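Local coordinates for protein Ifi204 (Mus musculus domesticus, PDB 5YZW) that probably senses foreign DNA in innate immunity, binding it through a HIN domain of the interferon-inducible PYHIN family, at residues D5-V18 / K56-G70. Sequence-based numbering, arbitrary orientation. Where two conformers were deposited one is given.
Sequences DHHHGPKQVMVLKV and KFIPRNIIAISDYFG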
ATOM      1  N   ASP A   5       0.751  19.686   5.094  1.00 69.80           N
ATOM      2  CA  ASP A   5       0.285  18.934   6.255  1.00 67.31           C
ATOM      3  C   ASP A   5       1.497  18.285   6.921  1.00 61.23           C
ATOM      4  O   ASP A   5       1.649  17.065   6.981  1.00 48.05           O
ATOM      5  CB  ASP A   5      -0.763  17.901   5.853  1.00 70.47           C
ATOM      6  CG  ASP A   5      -1.434  17.229   7.069  1.00 72.88           C
ATOM      7  OD1 ASP A   5      -1.720  17.926   8.069  1.00 71.86           O
ATOM      8  OD2 ASP A   5      -1.682  16.004   7.035  1.00 65.98           O
ATOM      9  N   HIS A   6       2.383  19.141   7.415  1.00 60.86           N
ATOM     10  CA  HIS A   6       3.628  18.684   8.008  1.00 59.04           C
ATOM     11  C   HIS A   6       3.444  18.442   9.502  1.00 54.47           C
ATOM     12  O   HIS A   6       2.698  19.157  10.173  1.00 55.38           O
ATOM     13  CB  HIS A   6       4.735  19.707   7.764  1.00 62.94           C
ATOM     14  CG  HIS A   6       5.944  19.499   8.620  1.00 62.62           C
ATOM     15  ND1 HIS A   6       6.237  20.304   9.698  1.00 61.67           N
ATOM     16  CD2 HIS A   6       6.934  18.576   8.557  1.00 62.90           C
ATOM     17  CE1 HIS A   6       7.354  19.884  10.263  1.00 63.63           C
ATOM     18  NE2 HIS A   6       7.795  18.837   9.593  1.00 57.88           N
ATOM     19  N   HIS A   7       4.122  17.419  10.019  1.00 55.53           N
ATOM     20  CA  HIS A   7       4.029  17.068  11.431  1.00 53.86           C
ATOM     21  C   HIS A   7       5.423  16.879  11.997  1.00 55.37           C
ATOM     22  O   HIS A   7       6.250  16.184  11.407  1.00 49.43           O
ATOM     23  CB  HIS A   7       3.194  15.807  11.645  1.00 57.88           C
ATOM     24  CG  HIS A   7       1.774  15.960  11.213  1.00 64.99           C
ATOM     25  ND1 HIS A   7       0.782  16.414  12.058  1.00 69.67           N
ATOM     26  CD2 HIS A   7       1.178  15.740  10.017  1.00 62.75           C
ATOM     27  CE1 HIS A   7      -0.364  16.461  11.402  1.00 70.08           C
ATOM     28  NE2 HIS A   7      -0.150  16.059  10.161  1.00 63.28           N
ATOM     29  N   HIS A   8       5.679  17.509  13.140  1.00 50.69           N
ATOM     30  CA  HIS A   8       6.982  17.392  13.785  1.00 51.66           C
ATOM     31  C   HIS A   8       7.242  15.976  14.272  1.00 44.68           C
ATOM     32  O   HIS A   8       8.376  15.499  14.207  1.00 48.71           O
ATOM     33  CB  HIS A   8       7.071  18.365  14.967  1.00 58.29           C
ATOM     34  CG  HIS A   8       7.103  19.803  14.561  1.00 66.15           C
ATOM     35  ND1 HIS A   8       8.087  20.326  13.749  1.00 71.90           N
ATOM     36  CD2 HIS A   8       6.259  20.825  14.836  1.00 68.63           C
ATOM     37  CE1 HIS A   8       7.852  21.610  13.547  1.00 72.30           C
ATOM     38  NE2 HIS A   8       6.745  21.937  14.192  1.00 70.87           N
ATOM     39  N   GLY A   9       6.224  15.296  14.797  1.00 45.04           N
ATOM     40  CA  GLY A   9       6.482  14.040  15.467  1.00 38.79           C
ATOM     41  C   GLY A   9       7.172  14.316  16.783  1.00 51.16           C
ATOM     42  O   GLY A   9       7.164  15.458  17.264  1.00 46.02           O
ATOM     43  N   PRO A  10       7.782  13.280  17.404  1.00 48.99           N
ATOM     44  CA  PRO A  10       7.837  11.912  16.848  1.00 48.92           C
ATOM     45  C   PRO A  10       6.592  11.044  17.099  1.00 53.00           C
ATOM     46  O   PRO A  10       5.961  11.161  18.153  1.00 49.57           O
ATOM     47  CB  PRO A  10       9.048  11.306  17.557  1.00 46.48           C
ATOM     48  CG  PRO A  10       9.055  12.010  18.962  1.00 52.01           C
ATOM     49  CD  PRO A  10       8.441  13.389  18.728  1.00 52.81           C
ATOM     50  N   LYS A  11       6.235  10.203  16.121  1.00 43.74           N
ATOM     51  CA  LYS A  11       5.230   9.156  16.303  1.00 45.94           C
ATOM     52  C   LYS A  11       5.946   7.831  16.518  1.00 47.71           C
ATOM     53  O   LYS A  11       6.802   7.445  15.711  1.00 45.97           O
ATOM     54  CB  LYS A  11       4.286   9.029  15.093  1.00 42.52           C
ATOM     55  CG  LYS A  11       3.038   8.129  15.365  1.00 40.88           C
ATOM     56  CD  LYS A  11       2.175   7.841  14.076  1.00 37.96           C
ATOM     57  CE  LYS A  11       1.680   9.124  13.454  1.00 39.09           C
ATOM     58  NZ  LYS A  11       0.876   9.926  14.428  1.00 38.76           N
ATOM     59  N   GLN A  12       5.581   7.126  17.582  1.00 42.37           N
ATOM     60  CA  GLN A  12       6.239   5.885  17.975  1.00 46.48           C
ATOM     61  C   GLN A  12       5.378   4.723  17.525  1.00 47.15           C
ATOM     62  O   GLN A  12       4.245   4.581  17.990  1.00 48.27           O
ATOM     63  CB  GLN A  12       6.450   5.812  19.493  1.00 50.07           C
ATOM     64  CG  GLN A  12       7.760   6.369  19.979  1.00 63.62           C
ATOM     65  CD  GLN A  12       7.968   6.129  21.468  1.00 74.26           C
ATOM     66  OE1 GLN A  12       7.331   5.251  22.064  1.00 76.95           O
ATOM     67  NE2 GLN A  12       8.885   6.892  22.071  1.00 62.27           N
ATOM     68  N   VAL A  13       5.910   3.887  16.628  1.00 46.76           N
ATOM     69  CA  VAL A  13       5.103   2.848  15.992  1.00 44.65           C
ATOM     70  C   VAL A  13       5.849   1.522  15.930  1.00 48.16           C
ATOM     71  O   VAL A  13       7.081   1.462  15.965  1.00 49.37           O
ATOM     72  CB  VAL A  13       4.630   3.245  14.566  1.00 40.63           C
ATOM     73  CG1 VAL A  13       3.837   4.524  14.606  1.00 38.36           C
ATOM     74  CG2 VAL A  13       5.824   3.411  13.619  1.00 34.94           C
ATOM     75  N   MET A  14       5.072   0.452  15.811  1.00 44.61           N
ATOM     76  CA  MET A  14       5.601  -0.843  15.427  1.00 45.96           C
ATOM     77  C   MET A  14       5.348  -1.074  13.940  1.00 44.72           C
ATOM     78  O   MET A  14       4.238  -0.851  13.454  1.00 43.85           O
ATOM     79  CB  MET A  14       4.971  -1.973  16.236  1.00 51.19           C
ATOM     80  CG  MET A  14       5.735  -3.275  16.032  1.00 62.93           C
ATOM     81  SD  MET A  14       5.034  -4.711  16.842  1.00 72.14           S
ATOM     82  CE  MET A  14       5.838  -4.635  18.454  1.00 71.05           C
ATOM     83  N   VAL A  15       6.387  -1.503  13.228  1.00 45.36           N
ATOM     84  CA  VAL A  15       6.276  -1.898  11.824  1.00 50.64           C
ATOM     85  C   VAL A  15       5.528  -3.219  11.731  1.00 44.49           C
ATOM     86  O   VAL A  15       5.935  -4.213  12.337  1.00 51.61           O
ATOM     87  CB  VAL A  15       7.668  -2.019  11.192  1.00 44.37           C
ATOM     88  CG1 VAL A  15       7.547  -2.415   9.719  1.00 46.68           C
ATOM     89  CG2 VAL A  15       8.446  -0.715  11.368  1.00 42.99           C
ATOM     90  N   LEU A  16       4.440  -3.241  10.956  1.00 43.39           N
ATOM     91  CA  LEU A  16       3.651  -4.455  10.765  1.00 48.12           C
ATOM     92  C   LEU A  16       4.013  -5.206   9.487  1.00 48.28           C
ATOM     93  O   LEU A  16       4.210  -6.421   9.518  1.00 56.11           O
ATOM     94  CB  LEU A  16       2.158  -4.117  10.758  1.00 49.99           C
ATOM     95  CG  LEU A  16       1.646  -3.445  12.043  1.00 56.05           C
ATOM     96  CD1 LEU A  16       0.135  -3.419  12.063  1.00 53.70           C
ATOM     97  CD2 LEU A  16       2.167  -4.121  13.287  1.00 54.21           C
ATOM     98  N   LYS A  17       4.109  -4.507   8.365  1.00 48.69           N
ATOM     99  CA  LYS A  17       4.338  -5.118   7.061  1.00 46.00           C
ATOM    100  C   LYS A  17       4.999  -4.085   6.161  1.00 50.58           C
ATOM    101  O   LYS A  17       4.817  -2.875   6.341  1.00 46.36           O
ATOM    102  CB  LYS A  17       3.028  -5.665   6.466  1.00 50.90           C
ATOM    103  CG  LYS A  17       2.157  -4.693   5.656  1.00 74.18           C
ATOM    104  CD  LYS A  17       2.398  -4.717   4.127  1.00 92.79           C
ATOM    105  CE  LYS A  17       1.778  -3.479   3.452  1.00 87.17           C
ATOM    106  NZ  LYS A  17       1.948  -3.548   1.997  1.00 83.44           N
ATOM    107  N   VAL A  18       5.814  -4.573   5.224  1.00 44.89           N
ATOM    108  CA  VAL A  18       6.570  -3.707   4.326  1.00 39.28           C
ATOM    109  C   VAL A  18       6.622  -4.389   2.959  1.00 48.23           C
ATOM    110  O   VAL A  18       6.571  -5.615   2.870  1.00 46.74           O
ATOM    111  CB  VAL A  18       7.984  -3.447   4.903  1.00 44.19           C
ATOM    112  CG1 VAL A  18       8.814  -4.721   4.883  1.00 47.80           C
ATOM    113  CG2 VAL A  18       8.716  -2.333   4.135  1.00 48.48           C
ATOM    114  N   LYS A  56      15.381  -0.189   8.492  1.00 50.24           N
ATOM    115  CA  LYS A  56      14.629   0.065   9.715  1.00 54.98           C
ATOM    116  C   LYS A  56      13.166  -0.353   9.651  1.00 51.77           C
ATOM    117  O   LYS A  56      12.545  -0.570  10.704  1.00 45.53           O
ATOM    118  CB  LYS A  56      14.720   1.550  10.087  1.00 57.83           C
ATOM    119  CG  LYS A  56      16.116   1.903  10.615  1.00 62.56           C
ATOM    120  CD  LYS A  56      16.297   3.394  10.803  1.00 65.81           C
ATOM    121  CE  LYS A  56      17.770   3.732  11.016  1.00 68.19           C
ATOM    122  NZ  LYS A  56      17.927   5.180  11.334  1.00 78.39           N
ATOM    123  N   PHE A  57      12.601  -0.498   8.458  1.00 46.10           N
ATOM    124  CA  PHE A  57      11.220  -0.959   8.356  1.00 48.70           C
ATOM    125  C   PHE A  57      11.215  -2.483   8.216  1.00 56.32           C
ATOM    126  O   PHE A  57      10.869  -3.062   7.178  1.00 52.17           O
ATOM    127  CB  PHE A  57      10.509  -0.252   7.213  1.00 51.22           C
ATOM    128  CG  PHE A  57      10.102   1.151   7.544  1.00 44.98           C
ATOM    129  CD1 PHE A  57      11.038   2.184   7.523  1.00 43.88           C
ATOM    130  CD2 PHE A  57       8.791   1.440   7.915  1.00 46.83           C
ATOM    131  CE1 PHE A  57      10.656   3.486   7.836  1.00 40.24           C
ATOM    132  CE2 PHE A  57       8.401   2.731   8.230  1.00 46.51           C
ATOM    133  CZ  PHE A  57       9.334   3.762   8.189  1.00 40.03           C
ATOM    134  N   ILE A  58      11.640  -3.117   9.299  1.00 48.55           N
ATOM    135  CA  ILE A  58      11.605  -4.567   9.455  1.00 55.56           C
ATOM    136  C   ILE A  58      10.386  -4.910  10.302  1.00 53.51           C
ATOM    137  O   ILE A  58      10.220  -4.320  11.373  1.00 59.95           O
ATOM    138  CB  ILE A  58      12.887  -5.088  10.125  1.00 56.28           C
ATOM    139  CG1 ILE A  58      14.113  -4.654   9.326  1.00 57.20           C
ATOM    140  CG2 ILE A  58      12.833  -6.599  10.291  1.00 58.00           C
ATOM    141  CD1 ILE A  58      14.076  -5.128   7.897  1.00 57.26           C
ATOM    142  N   PRO A  59       9.520  -5.823   9.864  1.00 57.77           N
ATOM    143  CA  PRO A  59       8.368  -6.198  10.692  1.00 60.43           C
ATOM    144  C   PRO A  59       8.779  -6.513  12.126  1.00 59.88           C
ATOM    145  O   PRO A  59       9.734  -7.249  12.368  1.00 60.81           O
ATOM    146  CB  PRO A  59       7.819  -7.424   9.965  1.00 56.56           C
ATOM    147  CG  PRO A  59       8.112  -7.115   8.475  1.00 56.02           C
ATOM    148  CD  PRO A  59       9.489  -6.476   8.534  1.00 58.66           C
ATOM    149  N   ARG A  60       8.059  -5.918  13.082  1.00 60.78           N
ATOM    150  CA  ARG A  60       8.196  -6.020  14.539  1.00 62.99           C
ATOM    151  C   ARG A  60       9.217  -5.036  15.114  1.00 60.80           C
ATOM    152  O   ARG A  60       9.305  -4.914  16.329  1.00 63.54           O
ATOM    153  CB  ARG A  60       8.535  -7.439  15.030  1.00 67.71           C
ATOM    154  CG  ARG A  60       7.614  -8.500  14.443  1.00 81.02           C
ATOM    155  CD  ARG A  60       7.862  -9.882  15.017  1.00 94.20           C
ATOM    156  NE  ARG A  60       7.194 -10.106  16.303  1.00106.12           N
ATOM    157  CZ  ARG A  60       5.930  -9.799  16.611  1.00108.84           C
ATOM    158  NH1 ARG A  60       5.095  -9.260  15.728  1.00106.78           N
ATOM    159  NH2 ARG A  60       5.486 -10.064  17.832  1.00110.56           N
ATOM    160  N   ASN A  61       9.978  -4.322  14.286  1.00 56.30           N
ATOM    161  CA  ASN A  61      10.841  -3.259  14.791  1.00 59.92           C
ATOM    162  C   ASN A  61       9.988  -2.107  15.309  1.00 63.13           C
ATOM    163  O   ASN A  61       8.935  -1.793  14.753  1.00 54.80           O
ATOM    164  CB  ASN A  61      11.775  -2.775  13.678  1.00 50.80           C
ATOM    165  CG  ASN A  61      13.020  -2.069  14.192  1.00 59.87           C
ATOM    166  OD1 ASN A  61      13.338  -2.090  15.398  1.00 58.72           O
ATOM    167  ND2 ASN A  61      13.751  -1.448  13.263  1.00 56.44           N
ATOM    168  N   ILE A  62      10.424  -1.478  16.395  1.00 56.55           N
ATOM    169  CA  ILE A  62       9.733  -0.310  16.930  1.00 51.25           C
ATOM    170  C   ILE A  62      10.575   0.916  16.603  1.00 47.78           C
ATOM    171  O   ILE A  62      11.801   0.896  16.759  1.00 50.55           O
ATOM    172  CB  ILE A  62       9.464  -0.462  18.436  1.00 61.72           C
ATOM    173  CG1 ILE A  62       8.586  -1.696  18.651  1.00 57.15           C
ATOM    174  CG2 ILE A  62       8.699   0.719  18.959  1.00 63.73           C
ATOM    175  CD1 ILE A  62       8.554  -2.161  20.085  1.00 66.05           C
ATOM    176  N   ILE A  63       9.927   1.959  16.068  1.00 44.41           N
ATOM    177  CA  ILE A  63      10.635   3.083  15.458  1.00 41.54           C
ATOM    178  C   ILE A  63       9.910   4.377  15.814  1.00 45.26           C
ATOM    179  O   ILE A  63       8.750   4.371  16.236  1.00 44.10           O
ATOM    180  CB  ILE A  63      10.761   2.931  13.904  1.00 44.01           C
ATOM    181  CG1 ILE A  63       9.389   2.935  13.240  1.00 41.31           C
ATOM    182  CG2 ILE A  63      11.536   1.664  13.516  1.00 49.55           C
ATOM    183  CD1 ILE A  63       9.416   2.807  11.679  1.00 40.04           C
ATOM    184  N   ALA A  64      10.617   5.500  15.655  1.00 41.22           N
ATOM    185  CA  ALA A  64      10.074   6.827  15.948  1.00 37.33           C
ATOM    186  C   ALA A  64      10.147   7.645  14.664  1.00 47.67           C
ATOM    187  O   ALA A  64      11.221   7.760  14.066  1.00 50.07           O
ATOM    188  CB  ALA A  64      10.851   7.502  17.106  1.00 41.97           C
ATOM    189  N   ILE A  65       9.013   8.177  14.212  1.00 43.67           N
ATOM    190  CA  ILE A  65       8.942   8.873  12.927  1.00 46.65           C
ATOM    191  C   ILE A  65       8.723  10.362  13.182  1.00 44.81           C
ATOM    192  O   ILE A  65       7.728  10.744  13.806  1.00 43.91           O
ATOM    193  CB  ILE A  65       7.823   8.313  12.031  1.00 41.89           C
ATOM    194  CG1 ILE A  65       8.010   6.811  11.769  1.00 40.27           C
ATOM    195  CG2 ILE A  65       7.786   9.083  10.714  1.00 42.62           C
ATOM    196  CD1 ILE A  65       6.853   6.181  10.942  1.00 44.71           C
ATOM    197  N   SER A  66       9.610  11.204  12.653  1.00 45.43           N
ATOM    198  CA  SER A  66       9.466  12.652  12.774  1.00 44.24           C
ATOM    199  C   SER A  66       9.472  13.321  11.405  1.00 50.34           C
ATOM    200  O   SER A  66       9.780  12.700  10.390  1.00 50.27           O
ATOM    201  CB  SER A  66      10.590  13.240  13.649  1.00 55.62           C
ATOM    202  OG  SER A  66      10.750  12.485  14.831  1.00 48.87           O
ATOM    203  N   ASP A  67       9.187  14.625  11.426  1.00 51.39           N
ATOM    204  CA  ASP A  67       9.076  15.458  10.236  0.52 51.39           C
ATOM    205  C   ASP A  67       8.467  14.699   9.067  1.00 53.30           C
ATOM    206  O   ASP A  67       9.129  14.529   8.035  1.00 46.37           O
ATOM    207  CB  ASP A  67      10.445  16.024   9.854  0.52 52.60           C
ATOM    208  CG  ASP A  67      11.015  16.937  10.932  0.52 54.03           C
ATOM    209  OD1 ASP A  67      10.440  18.028  11.155  0.52 49.60           O
ATOM    210  OD2 ASP A  67      12.024  16.559  11.564  0.52 56.36           O
ATOM    211  N   TYR A  68       7.235  14.236   9.220  1.00 44.94           N
ATOM    212  CA  TYR A  68       6.558  13.445   8.210  1.00 45.52           C
ATOM    213  C   TYR A  68       5.378  14.244   7.687  1.00 45.65           C
ATOM    214  O   TYR A  68       4.954  15.231   8.292  1.00 49.86           O
ATOM    215  CB  TYR A  68       6.106  12.096   8.780  1.00 37.34           C
ATOM    216  CG  TYR A  68       5.169  12.180   9.982  1.00 43.99           C
ATOM    217  CD1 TYR A  68       3.788  12.233   9.807  1.00 43.44           C
ATOM    218  CD2 TYR A  68       5.660  12.181  11.284  1.00 50.04           C
ATOM    219  CE1 TYR A  68       2.922  12.299  10.887  1.00 44.06           C
ATOM    220  CE2 TYR A  68       4.784  12.241  12.389  1.00 40.03           C
ATOM    221  CZ  TYR A  68       3.431  12.299  12.176  1.00 42.13           C
ATOM    222  OH  TYR A  68       2.546  12.366  13.223  1.00 40.59           O
ATOM    223  N   PHE A  69       4.866  13.824   6.546  1.00 44.03           N
ATOM    224  CA  PHE A  69       3.830  14.569   5.857  1.00 46.72           C
ATOM    225  C   PHE A  69       2.620  13.678   5.645  1.00 50.67           C
ATOM    226  O   PHE A  69       2.770  12.495   5.310  1.00 58.96           O
ATOM    227  CB  PHE A  69       4.321  15.082   4.512  1.00 48.08           C
ATOM    228  CG  PHE A  69       5.357  16.148   4.617  1.00 52.72           C
ATOM    229  CD1 PHE A  69       6.685  15.823   4.832  1.00 58.84           C
ATOM    230  CD2 PHE A  69       5.000  17.486   4.497  1.00 50.14           C
ATOM    231  CE1 PHE A  69       7.641  16.811   4.935  1.00 65.48           C
ATOM    232  CE2 PHE A  69       5.951  18.479   4.593  1.00 55.01           C
ATOM    233  CZ  PHE A  69       7.275  18.142   4.814  1.00 64.45           C
ATOM    234  N   GLY A  70       1.441  14.244   5.849  1.00 43.12           N
ATOM    235  CA  GLY A  70       0.198  13.568   5.545  1.00 37.49           C
ATOM    236  C   GLY A  70      -0.302  14.005   4.186  1.00 46.14           C
ATOM    237  O   GLY A  70      -0.472  15.198   3.932  1.00 59.29           O
TER
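Y68 lies with one face of its phenol ring under H7: CB of H7 sits 3.8 Å from the ring centroid in a CH-pi contact, while the imidazole, nearly parallel at 17°, is slid so far aside that the rings barely overlap. The ring gets there because CG of Y68 stands between its own backbone N and carbonyl carbon (chi1 58°). The K11 side chain runs at about a right angle to that of Y68, bent at its last two torsions, and its NZ makes a weak hydrogen bond to Y68 OH at 3.2 Å. With an alanine in place of Y68, H7 CB would probably lose the ring it rests on and K11 NZ its hydroxyl partner. Between H7 and K11 the chain passes through G9 and a cis peptide before P10, and across this loop the pairing shifts by one residue, separating two antiparallel ladders; D67 and Y68 both face H7 as a G1 bulge. The longer ladder, K11 to M14 against I62 to I65, belongs to the curled sheet of the first of the two OB folds expected in a HIN domain. On the face carrying K11, V13, I63 and I65, V13 CG2 packs on I63 CG1 at 3.6 Å; past the ladder's end V15 CG2 touches I63 CD1. V15 also reaches the type II turn from I58 to N61: its N bonds N61 O (3.0 Å), and its O takes R60 N (2.8 Å). N61 ND2 bonds K56 O, shortly before the turn, and also OD2 of D85. Further out, F44 receives K11 in a cation-pi contact.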